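Local coordinates for hypothetical protein Atu0741 (Agrobacterium tumefaciens str. C58, PDB 1ZHV), which is of unknown function but contains an ACT domain, a module that in many other proteins binds amino acids or similar small regulatory ligands, at residues G77-V82 and D100-L105; S81-L86 and I93-T98; N89-F94 and S108-K113. One frame throughout, in Å; residues are numbered along the deposited sequence.

Interaction 1. Residues G77-V82 and D100-L105; sequences GIVLSV and DGDHLL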
# COMPACT_ATOMS: atom_id res chain seq x y z
N GLY A 77 -15.78 9.25 5.53
CA GLY A 77 -14.67 8.97 4.65
C GLY A 77 -13.53 8.22 5.31
O GLY A 77 -12.62 8.83 5.86
N ILE A 78 -13.58 6.89 5.26
CA ILE A 78 -12.54 6.05 5.85
C ILE A 78 -11.18 6.32 5.19
O ILE A 78 -10.19 6.56 5.87
CB ILE A 78 -12.90 4.55 5.72
CG1 ILE A 78 -14.01 4.21 6.72
CG2 ILE A 78 -11.68 3.68 5.98
CD1 ILE A 78 -14.50 2.77 6.62
N VAL A 79 -11.14 6.29 3.86
CA VAL A 79 -9.89 6.55 3.16
C VAL A 79 -9.46 7.99 3.40
O VAL A 79 -8.30 8.27 3.69
CB VAL A 79 -10.03 6.27 1.64
CG1 VAL A 79 -8.78 6.74 0.90
CG2 VAL A 79 -10.22 4.78 1.41
N LEU A 80 -10.41 8.92 3.28
CA LEU A 80 -10.11 10.33 3.49
C LEU A 80 -9.46 10.58 4.85
O LEU A 80 -8.46 11.29 4.95
CB LEU A 80 -11.39 11.16 3.38
CG LEU A 80 -11.28 12.65 3.72
CD1 LEU A 80 -10.42 13.36 2.70
CD2 LEU A 80 -12.68 13.26 3.75
N SER A 81 -10.02 9.97 5.90
CA SER A 81 -9.52 10.16 7.25
C SER A 81 -8.07 9.74 7.40
O SER A 81 -7.33 10.29 8.23
CB SER A 81 -10.38 9.38 8.26
OG SER A 81 -10.08 7.99 8.24
N VAL A 82 -7.64 8.79 6.58
CA VAL A 82 -6.28 8.30 6.65
C VAL A 82 -5.32 9.08 5.75
O VAL A 82 -4.24 9.48 6.20
CB VAL A 82 -6.22 6.79 6.29
CG1 VAL A 82 -4.78 6.33 6.13
CG2 VAL A 82 -6.89 5.98 7.38
N ASP A 100 -13.20 -5.99 0.15
CA ASP A 100 -13.25 -5.93 1.62
C ASP A 100 -12.94 -4.57 2.23
O ASP A 100 -13.52 -4.20 3.25
CB ASP A 100 -12.28 -6.94 2.23
CG ASP A 100 -12.79 -8.36 2.19
OD1 ASP A 100 -13.94 -8.58 1.72
OD2 ASP A 100 -12.05 -9.27 2.62
N GLY A 101 -12.00 -3.84 1.64
CA GLY A 101 -11.66 -2.55 2.20
C GLY A 101 -10.60 -1.80 1.42
O GLY A 101 -10.81 -1.47 0.25
N ASP A 102 -9.47 -1.54 2.05
CA ASP A 102 -8.40 -0.80 1.39
C ASP A 102 -7.03 -1.13 1.94
O ASP A 102 -6.88 -1.57 3.08
CB ASP A 102 -8.57 0.71 1.57
CG ASP A 102 -9.97 1.20 1.32
OD1 ASP A 102 -10.26 1.62 0.18
OD2 ASP A 102 -10.79 1.15 2.26
N HIS A 103 -6.02 -0.90 1.11
CA HIS A 103 -4.63 -1.04 1.48
C HIS A 103 -3.99 0.28 1.10
O HIS A 103 -4.43 0.95 0.17
CB HIS A 103 -3.95 -2.19 0.75
CG HIS A 103 -4.15 -3.53 1.40
ND1 HIS A 103 -3.15 -4.19 2.08
CD2 HIS A 103 -5.24 -4.32 1.45
CE1 HIS A 103 -3.62 -5.35 2.52
NE2 HIS A 103 -4.89 -5.45 2.16
N LEU A 104 -2.96 0.68 1.84
CA LEU A 104 -2.26 1.93 1.59
C LEU A 104 -0.77 1.69 1.55
O LEU A 104 -0.24 0.97 2.40
CB LEU A 104 -2.55 2.93 2.72
CG LEU A 104 -1.57 4.11 2.84
CD1 LEU A 104 -1.86 5.10 1.74
CD2 LEU A 104 -1.69 4.78 4.20
N LEU A 105 -0.09 2.25 0.57
CA LEU A 105 1.35 2.13 0.53
C LEU A 105 1.95 3.53 0.56
O LEU A 105 1.38 4.48 0.02
CB LEU A 105 1.83 1.40 -0.74
CG LEU A 105 1.46 -0.09 -0.84
CD1 LEU A 105 0.20 -0.23 -1.68
CD2 LEU A 105 2.60 -0.89 -1.46
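Asp102 turns the flat side of its carboxylate to the helix, and Val79 sets one methyl on it. CG2 of Val79 lies above the carboxylate face, 3.4 Å from OD1 and 3.6 Å from CG of Asp102. The chi2 of -94° stands the carboxylate across the plane through its CA, CB and CG, which brings this face round to the methyl. The contact is van der Waals in kind; the polar demand of Asp102 is met at OD1 by a hydrogen bond with Ser97 on the adjoining strand. An aspartate thus suits this partly open end of the interface, where its CB faces the helix and its oxygen ties two strands.

This is the first turn of helix 78-87 lying over strand 102-107, part of the helix-on-sheet layer of the ACT domain's ferredoxin-like fold. One turn further on, the contact becomes apolar on both sides. Val82, with CG1 anti to its backbone N (chi1 171°), meets Leu104 through CG1 and CD2, 4.0 Å apart. Both are buried, Val82 also touching Phe67 and Leu104 touching Val95, and such branched side chains fill the layer well. Within the same turn, Ser81 OG donates a 2.8 Å hydrogen bond to Ile78 O.

Interaction 2. Residues S81-L86 and I93-T98; sequences SVISPL and IFVVST
Ile83 and Leu86, one helical turn apart, settle on Ile93 and Val95, which point the same way, toward the helix. Helix 78-87 here covers strand 94-97 in the ferredoxin-like fold of the ACT domain, and the backbones are nearest at Ile83 and Ile93, whose CA atoms are 7.1 Å apart.

Apolar contacts between branched side chains carry the whole interface. Ile83 extends CG2 to CG2 of Val95, a methyl-to-methyl contact of 4.0 Å between side chains that cross at about a right angle. The same methyl of Ile83 is a looser 4.4 Å from CD1 of Ile93. Both isoleucines place CG1 between the backbone N and the carbonyl carbon (chi1 67° in Ile83, 61° in Ile93), which leaves each CG2 beside its own backbone N and directed across the gap. Leu86 adds a second contact: CG2 of Ile93 meets both its CB and its CD1. Beta-branched residues suit the strand, while the leucine, branched one carbon further out, also touches Leu104 of the next strand and Leu118 of helix 111-120. Alternation along the strand sends Phe94 away from the helix, to pack on Leu105 and Trp62.

Hydrogen bonds serve other pairings: the backbone of strand 94-97 is bonded to strand 102-107, Phe94 with Leu105 and Val96 with His103. Pro85 has no N-H to give to the preceding turn, and the helix is kinked there. Near the helix end, Ser84 O bonds with Thr88 OG1 and Pro85 O accepts from Asn89 ND2. Within the helix, Leu86 N makes a weak 3.1 Å bond to Ile83 O, while the side-chain CD1 of Leu86 stands 3.9 Å from Ile93 CG2.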
# COMPACT_ATOMS: atom_id res chain seq x y z
N SER A 81 -10.02 9.97 5.90
CA SER A 81 -9.52 10.16 7.25
C SER A 81 -8.07 9.74 7.40
O SER A 81 -7.33 10.29 8.23
CB SER A 81 -10.38 9.38 8.26
OG SER A 81 -10.08 7.99 8.24
N VAL A 82 -7.64 8.79 6.58
CA VAL A 82 -6.28 8.30 6.65
C VAL A 82 -5.32 9.08 5.75
O VAL A 82 -4.24 9.48 6.20
CB VAL A 82 -6.22 6.79 6.29
CG1 VAL A 82 -4.78 6.33 6.13
CG2 VAL A 82 -6.89 5.98 7.38
N ILE A 83 -5.70 9.33 4.51
CA ILE A 83 -4.80 10.05 3.62
C ILE A 83 -4.71 11.56 3.84
O ILE A 83 -3.71 12.18 3.48
CB ILE A 83 -5.11 9.78 2.13
CG1 ILE A 83 -6.47 10.37 1.75
CG2 ILE A 83 -5.08 8.27 1.87
CD1 ILE A 83 -6.69 10.43 0.24
N SER A 84 -5.73 12.16 4.45
CA SER A 84 -5.69 13.61 4.67
C SER A 84 -4.46 14.05 5.47
O SER A 84 -3.74 14.96 5.05
CB SER A 84 -6.96 14.08 5.38
OG SER A 84 -6.95 15.49 5.53
N PRO A 85 -4.20 13.42 6.63
CA PRO A 85 -3.02 13.84 7.40
C PRO A 85 -1.69 13.57 6.70
O PRO A 85 -0.69 14.22 6.99
CB PRO A 85 -3.17 13.07 8.71
CG PRO A 85 -4.02 11.89 8.35
CD PRO A 85 -5.02 12.46 7.39
N LEU A 86 -1.68 12.61 5.78
CA LEU A 86 -0.46 12.30 5.06
C LEU A 86 -0.23 13.25 3.89
O LEU A 86 0.83 13.88 3.77
CB LEU A 86 -0.50 10.85 4.55
CG LEU A 86 -0.67 9.77 5.64
CD1 LEU A 86 -0.68 8.39 5.00
CD2 LEU A 86 0.47 9.90 6.65
N ILE A 93 0.98 9.14 -1.26
CA ILE A 93 0.17 7.97 -0.96
C ILE A 93 -0.20 7.16 -2.20
O ILE A 93 -0.32 7.70 -3.30
CB ILE A 93 -1.12 8.37 -0.21
CG1 ILE A 93 -1.98 9.31 -1.06
CG2 ILE A 93 -0.77 9.03 1.11
CD1 ILE A 93 -2.98 8.60 -1.97
N PHE A 94 -0.39 5.86 -2.00
CA PHE A 94 -0.76 4.94 -3.07
C PHE A 94 -1.85 4.09 -2.44
O PHE A 94 -1.60 3.32 -1.52
CB PHE A 94 0.46 4.09 -3.46
CG PHE A 94 0.27 3.29 -4.71
CD1 PHE A 94 -0.47 2.11 -4.69
CD2 PHE A 94 0.83 3.70 -5.91
CE1 PHE A 94 -0.64 1.35 -5.84
CE2 PHE A 94 0.66 2.95 -7.08
CZ PHE A 94 -0.08 1.78 -7.04
N VAL A 95 -3.08 4.23 -2.94
CA VAL A 95 -4.21 3.51 -2.38
C VAL A 95 -4.78 2.45 -3.28
O VAL A 95 -4.98 2.68 -4.47
CB VAL A 95 -5.35 4.49 -2.01
CG1 VAL A 95 -6.54 3.71 -1.44
CG2 VAL A 95 -4.85 5.52 -1.01
N VAL A 96 -5.05 1.29 -2.71
CA VAL A 96 -5.67 0.21 -3.48
C VAL A 96 -6.89 -0.28 -2.72
O VAL A 96 -6.78 -1.00 -1.72
CB VAL A 96 -4.70 -0.97 -3.70
CG1 VAL A 96 -5.41 -2.07 -4.47
CG2 VAL A 96 -3.50 -0.51 -4.49
N SER A 97 -8.07 0.14 -3.18
CA SER A 97 -9.31 -0.30 -2.57
C SER A 97 -9.58 -1.70 -3.08
O SER A 97 -9.16 -2.07 -4.18
CB SER A 97 -10.47 0.63 -2.97
OG SER A 97 -10.26 1.94 -2.48
N THR A 98 -10.26 -2.50 -2.27
CA THR A 98 -10.62 -3.85 -2.64
C THR A 98 -12.05 -4.07 -2.17
O THR A 98 -12.62 -3.24 -1.47
CB THR A 98 -9.73 -4.90 -1.94
OG1 THR A 98 -9.90 -4.80 -0.52
CG2 THR A 98 -8.27 -4.68 -2.29

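Interaction 3. Residues N89-F94 and S108-K113; sequences NGIGIF and SNDLEK
Ile91 and Asp110 bring their CA atoms within 6.9 Å of each other, where the loop leaving helix 78-87 passes the short 3-10 turn that opens helix 111-120. In the ferredoxin-like ACT domain this joins the loop between the first helix and its following strand to the start of the second helix.

Ile91 is the apolar anchor. Its two branches divide the work: CG2 lies 4.1 Å from CB of Asp110, while CD1 reaches the backbone of the helix, 4.1 Å from C of Lys113, and also rests near CB of that lysine. The side chains of Ile91 and Asp110 run antiparallel alongside one another. A buried isoleucine fits well here, because it also packs on Leu86 behind it and on Thr114 and Leu117 of helix 111-120.

Asp110 presents a methylene to Ile91 and uses its carboxylate for water and charge. OD2 accepts from two waters that reach the loop backbone. Water 1 also donates to Gly90 O and accepts from Gly92 N; water 2 donates to Gly92 O. Polar backbone groups on both sides of Ile91 are thereby linked to one oxygen, an arrangement consistent with an ionised carboxylate. Gly90 adopts a positive phi of 72°, a conformation glycine reaches easily, in the loop after helix 78-87.

The other oxygen of Asp110 serves the helix itself. Lys113, extended through chi2, bends at chi3 (-70°), which turns its amino group back along the first turn. A lysine is long enough for this return while its CB stays against Ile91. The resulting salt bridge carries a weak hydrogen bond, with NZ of Lys113 3.3 Å from OD1 of Asp110.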
# COMPACT_ATOMS: atom_id res chain seq x y z
N ASN A 89 0.66 16.77 4.59
CA ASN A 89 1.98 16.92 5.19
C ASN A 89 3.15 16.37 4.37
O ASN A 89 4.14 15.89 4.91
CB ASN A 89 1.97 16.33 6.60
CG ASN A 89 1.16 17.17 7.57
OD1 ASN A 89 1.51 18.32 7.86
ND2 ASN A 89 0.06 16.62 8.06
N GLY A 90 3.02 16.45 3.04
CA GLY A 90 4.09 16.01 2.16
C GLY A 90 4.37 14.53 1.99
O GLY A 90 5.44 14.16 1.50
N ILE A 91 3.44 13.67 2.39
CA ILE A 91 3.66 12.24 2.25
C ILE A 91 2.87 11.70 1.06
O ILE A 91 1.64 11.79 1.03
CB ILE A 91 3.24 11.48 3.53
CG1 ILE A 91 4.00 12.04 4.74
CG2 ILE A 91 3.52 9.98 3.36
CD1 ILE A 91 3.79 11.27 6.02
N GLY A 92 3.57 11.15 0.08
CA GLY A 92 2.90 10.59 -1.08
C GLY A 92 2.16 9.33 -0.68
O GLY A 92 2.64 8.55 0.15
N ILE A 93 0.98 9.14 -1.26
CA ILE A 93 0.17 7.97 -0.96
C ILE A 93 -0.20 7.16 -2.20
O ILE A 93 -0.32 7.70 -3.30
CB ILE A 93 -1.12 8.37 -0.21
CG1 ILE A 93 -1.98 9.31 -1.06
CG2 ILE A 93 -0.77 9.03 1.11
CD1 ILE A 93 -2.98 8.60 -1.97
N PHE A 94 -0.39 5.86 -2.00
CA PHE A 94 -0.76 4.94 -3.07
C PHE A 94 -1.85 4.09 -2.44
O PHE A 94 -1.60 3.32 -1.52
CB PHE A 94 0.46 4.09 -3.46
CG PHE A 94 0.27 3.29 -4.71
CD1 PHE A 94 -0.47 2.11 -4.69
CD2 PHE A 94 0.83 3.70 -5.91
CE1 PHE A 94 -0.64 1.35 -5.84
CE2 PHE A 94 0.66 2.95 -7.08
CZ PHE A 94 -0.08 1.78 -7.04
N SER A 108 8.90 3.70 1.95
CA SER A 108 9.46 3.20 3.19
C SER A 108 10.21 4.25 3.99
O SER A 108 10.23 4.19 5.22
CB SER A 108 10.37 2.00 2.91
OG SER A 108 9.61 0.97 2.31
N ASN A 109 10.82 5.21 3.31
CA ASN A 109 11.55 6.25 4.02
C ASN A 109 10.59 7.20 4.74
O ASN A 109 11.02 8.01 5.57
CB ASN A 109 12.45 7.04 3.05
CG ASN A 109 11.68 7.64 1.89
OD1 ASN A 109 10.46 7.72 1.92
ND2 ASN A 109 12.40 8.09 0.87
N ASP A 110 9.29 7.10 4.43
CA ASP A 110 8.27 7.93 5.07
C ASP A 110 7.53 7.18 6.17
O ASP A 110 6.58 7.70 6.75
CB ASP A 110 7.23 8.42 4.04
CG ASP A 110 7.78 9.45 3.09
OD1 ASP A 110 8.56 10.32 3.54
OD2 ASP A 110 7.42 9.41 1.88
N LEU A 111 7.97 5.96 6.47
CA LEU A 111 7.31 5.13 7.47
C LEU A 111 7.20 5.75 8.86
O LEU A 111 6.12 5.73 9.47
CB LEU A 111 8.02 3.77 7.55
CG LEU A 111 7.24 2.60 8.17
CD1 LEU A 111 5.83 2.56 7.60
CD2 LEU A 111 7.98 1.30 7.87
N GLU A 112 8.29 6.30 9.37
CA GLU A 112 8.29 6.91 10.70
C GLU A 112 7.40 8.14 10.77
O GLU A 112 6.64 8.31 11.73
CB GLU A 112 9.72 7.26 11.11
CG GLU A 112 10.65 6.06 11.18
CD GLU A 112 10.30 5.08 12.29
OE1 GLU A 112 9.21 5.21 12.88
OE2 GLU A 112 11.12 4.18 12.59
N LYS A 113 7.47 9.00 9.76
CA LYS A 113 6.63 10.20 9.74
C LYS A 113 5.17 9.81 9.57
O LYS A 113 4.29 10.40 10.19
CB LYS A 113 7.07 11.13 8.61
CG LYS A 113 8.47 11.70 8.81
CD LYS A 113 8.92 12.62 7.67
CE LYS A 113 9.19 11.85 6.39
NZ LYS A 113 9.88 12.72 5.38
O HOH W 1 6.60 11.60 0.27
O HOH W 2 5.31 8.27 0.38

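From the N terminus, helix 78-87 comes first and serves two contacts in turn. Interaction 2 (81-86 with 93-98) closes the shorter loop, between the helix and the strand directly after it. Interaction 1 (77-82 with 100-105) closes a wider one onto the hairpin's next strand, and interaction 2 nests inside it, the two sharing Ser81 and Val82. Interaction 3 (89-94 with 108-113) begins in the loop between helix and strand, overlapping interaction 2 at Ile93 and Phe94; it crosses interaction 1 and closes the excursion through the hairpin of strands 94-97 and 102-107. Interactions 1 and 2 tie helix 78-87 to the hairpin; interaction 3 ties the loop before it to the start of helix 111-120.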